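Local coordinates for protein (congerin I) (Conger myriaster, PDB 1C1L) that binds beta-galactosides as a homodimeric galectin of the conger eel, here holding lactose, though its physiological function is not yet known, at residues 73-78 against 110-115. Numbering follows the deposited sequence.
With BGC (beta-D-glucopyranose), chain B; GAL (beta-D-galactopyranose), chain C.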
loop_
_atom_site.group_PDB
_atom_site.type_symbol
_atom_site.label_atom_id
_atom_site.label_comp_id
_atom_site.label_asym_id
_atom_site.label_seq_id
_atom_site.Cartn_x
_atom_site.Cartn_y
_atom_site.Cartn_z
ATOM N N THR A 73 4.165 -13.818 -25.073
ATOM C CA THR A 73 5.533 -14.315 -25.070
ATOM C C THR A 73 6.243 -14.151 -23.731
ATOM O O THR A 73 6.404 -13.065 -23.194
ATOM C CB THR A 73 6.336 -13.569 -26.171
ATOM O OG1 THR A 73 5.609 -13.795 -27.381
ATOM C CG2 THR A 73 7.787 -14.032 -26.305
ATOM N N GLU A 74 6.650 -15.275 -23.159
ATOM C CA GLU A 74 7.434 -15.264 -21.943
ATOM C C GLU A 74 8.853 -14.800 -22.187
ATOM O O GLU A 74 9.447 -15.031 -23.251
ATOM C CB GLU A 74 7.528 -16.650 -21.342
ATOM C CG GLU A 74 6.169 -17.192 -20.978
ATOM C CD GLU A 74 6.201 -18.547 -20.289
ATOM O OE1 GLU A 74 7.180 -19.274 -20.406
ATOM O OE2 GLU A 74 5.231 -18.878 -19.626
ATOM N N GLN A 75 9.362 -14.037 -21.228
ATOM C CA GLN A 75 10.769 -13.726 -21.143
ATOM C C GLN A 75 11.175 -14.366 -19.819
ATOM O O GLN A 75 10.498 -14.274 -18.794
ATOM C CB GLN A 75 11.010 -12.221 -21.134
ATOM C CG GLN A 75 10.654 -11.665 -22.517
ATOM C CD GLN A 75 11.272 -10.305 -22.795
ATOM O OE1 GLN A 75 12.216 -9.911 -22.116
ATOM N NE2 GLN A 75 10.837 -9.574 -23.806
ATOM N N ARG A 76 12.237 -15.151 -19.865
ATOM C CA ARG A 76 12.727 -15.934 -18.739
ATOM C C ARG A 76 14.118 -15.523 -18.336
ATOM O O ARG A 76 14.895 -15.028 -19.164
ATOM C CB ARG A 76 12.763 -17.408 -19.084
ATOM C CG ARG A 76 11.358 -17.944 -19.250
ATOM C CD ARG A 76 11.348 -19.312 -19.880
ATOM N NE ARG A 76 10.003 -19.847 -19.771
ATOM C CZ ARG A 76 9.744 -20.837 -18.925
ATOM N NH1 ARG A 76 10.719 -21.347 -18.186
ATOM N NH2 ARG A 76 8.503 -21.295 -18.771
ATOM N N SER A 77 14.428 -15.756 -17.075
ATOM C CA SER A 77 15.762 -15.525 -16.571
ATOM C C SER A 77 16.036 -16.624 -15.570
ATOM O O SER A 77 15.126 -17.042 -14.849
ATOM C CB SER A 77 15.860 -14.174 -15.858
ATOM O OG SER A 77 17.165 -13.969 -15.312
ATOM N N THR A 78 17.273 -17.121 -15.480
ATOM C CA THR A 78 17.608 -18.016 -14.389
ATOM C C THR A 78 18.587 -17.326 -13.451
ATOM O O THR A 78 19.354 -17.958 -12.719
ATOM C CB THR A 78 18.220 -19.322 -14.905
ATOM O OG1 THR A 78 19.315 -18.978 -15.760
ATOM C CG2 THR A 78 17.133 -20.194 -15.498
ATOM N N GLU A 110 14.563 -5.984 -17.379
ATOM C CA GLU A 110 13.715 -5.075 -18.129
ATOM C C GLU A 110 12.697 -5.941 -18.815
ATOM O O GLU A 110 12.966 -7.116 -19.078
ATOM C CB GLU A 110 14.450 -4.347 -19.209
ATOM C CG GLU A 110 15.392 -3.323 -18.628
ATOM C CD GLU A 110 16.336 -2.676 -19.626
ATOM O OE1 GLU A 110 16.266 -2.948 -20.824
ATOM O OE2 GLU A 110 17.163 -1.885 -19.190
ATOM N N PHE A 111 11.549 -5.361 -19.102
ATOM C CA PHE A 111 10.494 -6.079 -19.793
ATOM C C PHE A 111 9.761 -5.040 -20.628
ATOM O O PHE A 111 9.650 -3.904 -20.156
ATOM C CB PHE A 111 9.546 -6.720 -18.769
ATOM C CG PHE A 111 8.457 -7.585 -19.393
ATOM C CD1 PHE A 111 8.766 -8.839 -19.920
ATOM C CD2 PHE A 111 7.143 -7.118 -19.433
ATOM C CE1 PHE A 111 7.756 -9.620 -20.496
ATOM C CE2 PHE A 111 6.142 -7.902 -20.010
ATOM C CZ PHE A 111 6.449 -9.151 -20.539
ATOM N N PRO A 112 9.265 -5.284 -21.844
ATOM C CA PRO A 112 8.566 -4.276 -22.615
ATOM C C PRO A 112 7.279 -3.816 -21.958
ATOM O O PRO A 112 6.586 -4.572 -21.275
ATOM C CB PRO A 112 8.340 -4.909 -23.975
ATOM C CG PRO A 112 8.433 -6.390 -23.719
ATOM C CD PRO A 112 9.483 -6.496 -22.626
ATOM N N ASN A 113 6.962 -2.551 -22.178
ATOM C CA ASN A 113 5.681 -2.011 -21.764
ATOM C C ASN A 113 4.854 -2.246 -23.017
ATOM O O ASN A 113 4.699 -1.407 -23.911
ATOM C CB ASN A 113 5.796 -0.518 -21.452
ATOM C CG ASN A 113 4.506 0.142 -20.989
ATOM O OD1 ASN A 113 3.402 -0.387 -21.165
ATOM N ND2 ASN A 113 4.552 1.309 -20.369
ATOM N N ARG A 114 4.300 -3.446 -23.112
ATOM C CA ARG A 114 3.560 -3.889 -24.287
ATOM C C ARG A 114 2.336 -3.076 -24.668
ATOM O O ARG A 114 2.031 -2.877 -25.846
ATOM C CB ARG A 114 3.170 -5.347 -24.067
ATOM C CG ARG A 114 4.414 -6.217 -24.121
ATOM C CD ARG A 114 4.112 -7.664 -23.793
ATOM N NE ARG A 114 5.250 -8.514 -24.107
ATOM C CZ ARG A 114 5.315 -9.806 -23.760
ATOM N NH1 ARG A 114 4.367 -10.417 -23.051
ATOM N NH2 ARG A 114 6.400 -10.484 -24.113
ATOM N N TYR A 115 1.650 -2.528 -23.678
ATOM C CA TYR A 115 0.406 -1.822 -23.913
ATOM C C TYR A 115 0.539 -0.302 -23.790
ATOM O O TYR A 115 -0.474 0.388 -23.724
ATOM C CB TYR A 115 -0.654 -2.379 -22.940
ATOM C CG TYR A 115 -0.682 -3.906 -22.924
ATOM C CD1 TYR A 115 -0.744 -4.628 -24.123
ATOM C CD2 TYR A 115 -0.585 -4.568 -21.706
ATOM C CE1 TYR A 115 -0.693 -6.023 -24.089
ATOM C CE2 TYR A 115 -0.538 -5.958 -21.669
ATOM C CZ TYR A 115 -0.588 -6.668 -22.867
ATOM O OH TYR A 115 -0.510 -8.037 -22.845
HETATM C C2 BGC B . 4.783 -22.289 -20.417
HETATM C C3 BGC B . 4.305 -22.041 -18.977
HETATM C C4 BGC B . 2.907 -21.450 -18.998
HETATM C C5 BGC B . 1.971 -22.373 -19.792
HETATM C C6 BGC B . 0.556 -21.841 -19.875
HETATM C C1 BGC B . 3.764 -23.130 -21.183
HETATM O O1 BGC B . 4.136 -23.220 -22.503
HETATM O O2 BGC B . 6.031 -22.968 -20.386
HETATM O O3 BGC B . 5.199 -21.153 -18.333
HETATM O O4 BGC B . 2.417 -21.323 -17.635
HETATM O O5 BGC B . 2.476 -22.490 -21.132
HETATM O O6 BGC B . 0.511 -20.566 -20.498
HETATM C C1 GAL C . 1.750 -20.158 -17.321
HETATM C C2 GAL C . 1.189 -20.239 -15.901
HETATM C C3 GAL C . 0.573 -18.901 -15.488
HETATM C C4 GAL C . 1.566 -17.748 -15.722
HETATM C C5 GAL C . 2.112 -17.809 -17.142
HETATM C C6 GAL C . 3.171 -16.757 -17.395
HETATM O O2 GAL C . 0.196 -21.256 -15.854
HETATM O O3 GAL C . 0.211 -18.967 -14.118
HETATM O O4 GAL C . 2.622 -17.860 -14.781
HETATM O O5 GAL C . 2.701 -19.105 -17.411
HETATM O O6 GAL C . 3.611 -16.806 -18.730
HETATM O O HOH W 1 13.675 -9.982 -19.563
#
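Gln75 meets the Phe111 ring at a slant, amide and ring planes 61° apart, with Gln75 CG 4.1 Å from Phe111 CE1. The two residues sit on edge strands of the galectin beta-sandwich. Strand 75-77 borders the sheet that carries the sugar, and strand 108-112 borders the other sheet. The short strand segments run nearly antiparallel, at 172°, with their axes 9.3 Å apart. At that spacing the two edges meet through side chains and a bridging water.

Gln75 NE2 comes within 3.6 Å of Pro112 CD. Its other amide atom, OE1, accepts a hydrogen bond from a water that also donates to Glu110 O, so the water ties side chain to backbone. With CG anti to the backbone N (chi1 -176°), the Phe111 ring ends nearer to 73-78 than its CB direction suggests; it also touches Met61 and Leu44. Phe111 CZ lies over the centre of one face of the Arg114 guanidinium, 3.4 Å from its plane.

The extended chain of Arg114 carries its guanidinium edge-on to Thr73 O, which accepts a nearly straight 2.7 Å bond from Arg114 NH2, in the carbonyl plane and on a lone pair. Arg114 NH1 adds a weak bond to the same oxygen and also binds Asn62 OD1 and Ser63 OG of strand 55-64, the neighbour of 75-77. Asn62 ND2 bonds the galactose.

The lactose lies beyond, on Glu74, which makes no contact with 110-115. Glu74 OE1 takes both NE and NH2 of Arg76 in a side-on salt bridge, which probably helps to fix the carboxylate. Glu74 OE2 accepts from both sugars: GAL O6 at 2.8 Å and BGC O3 at 2.6 Å.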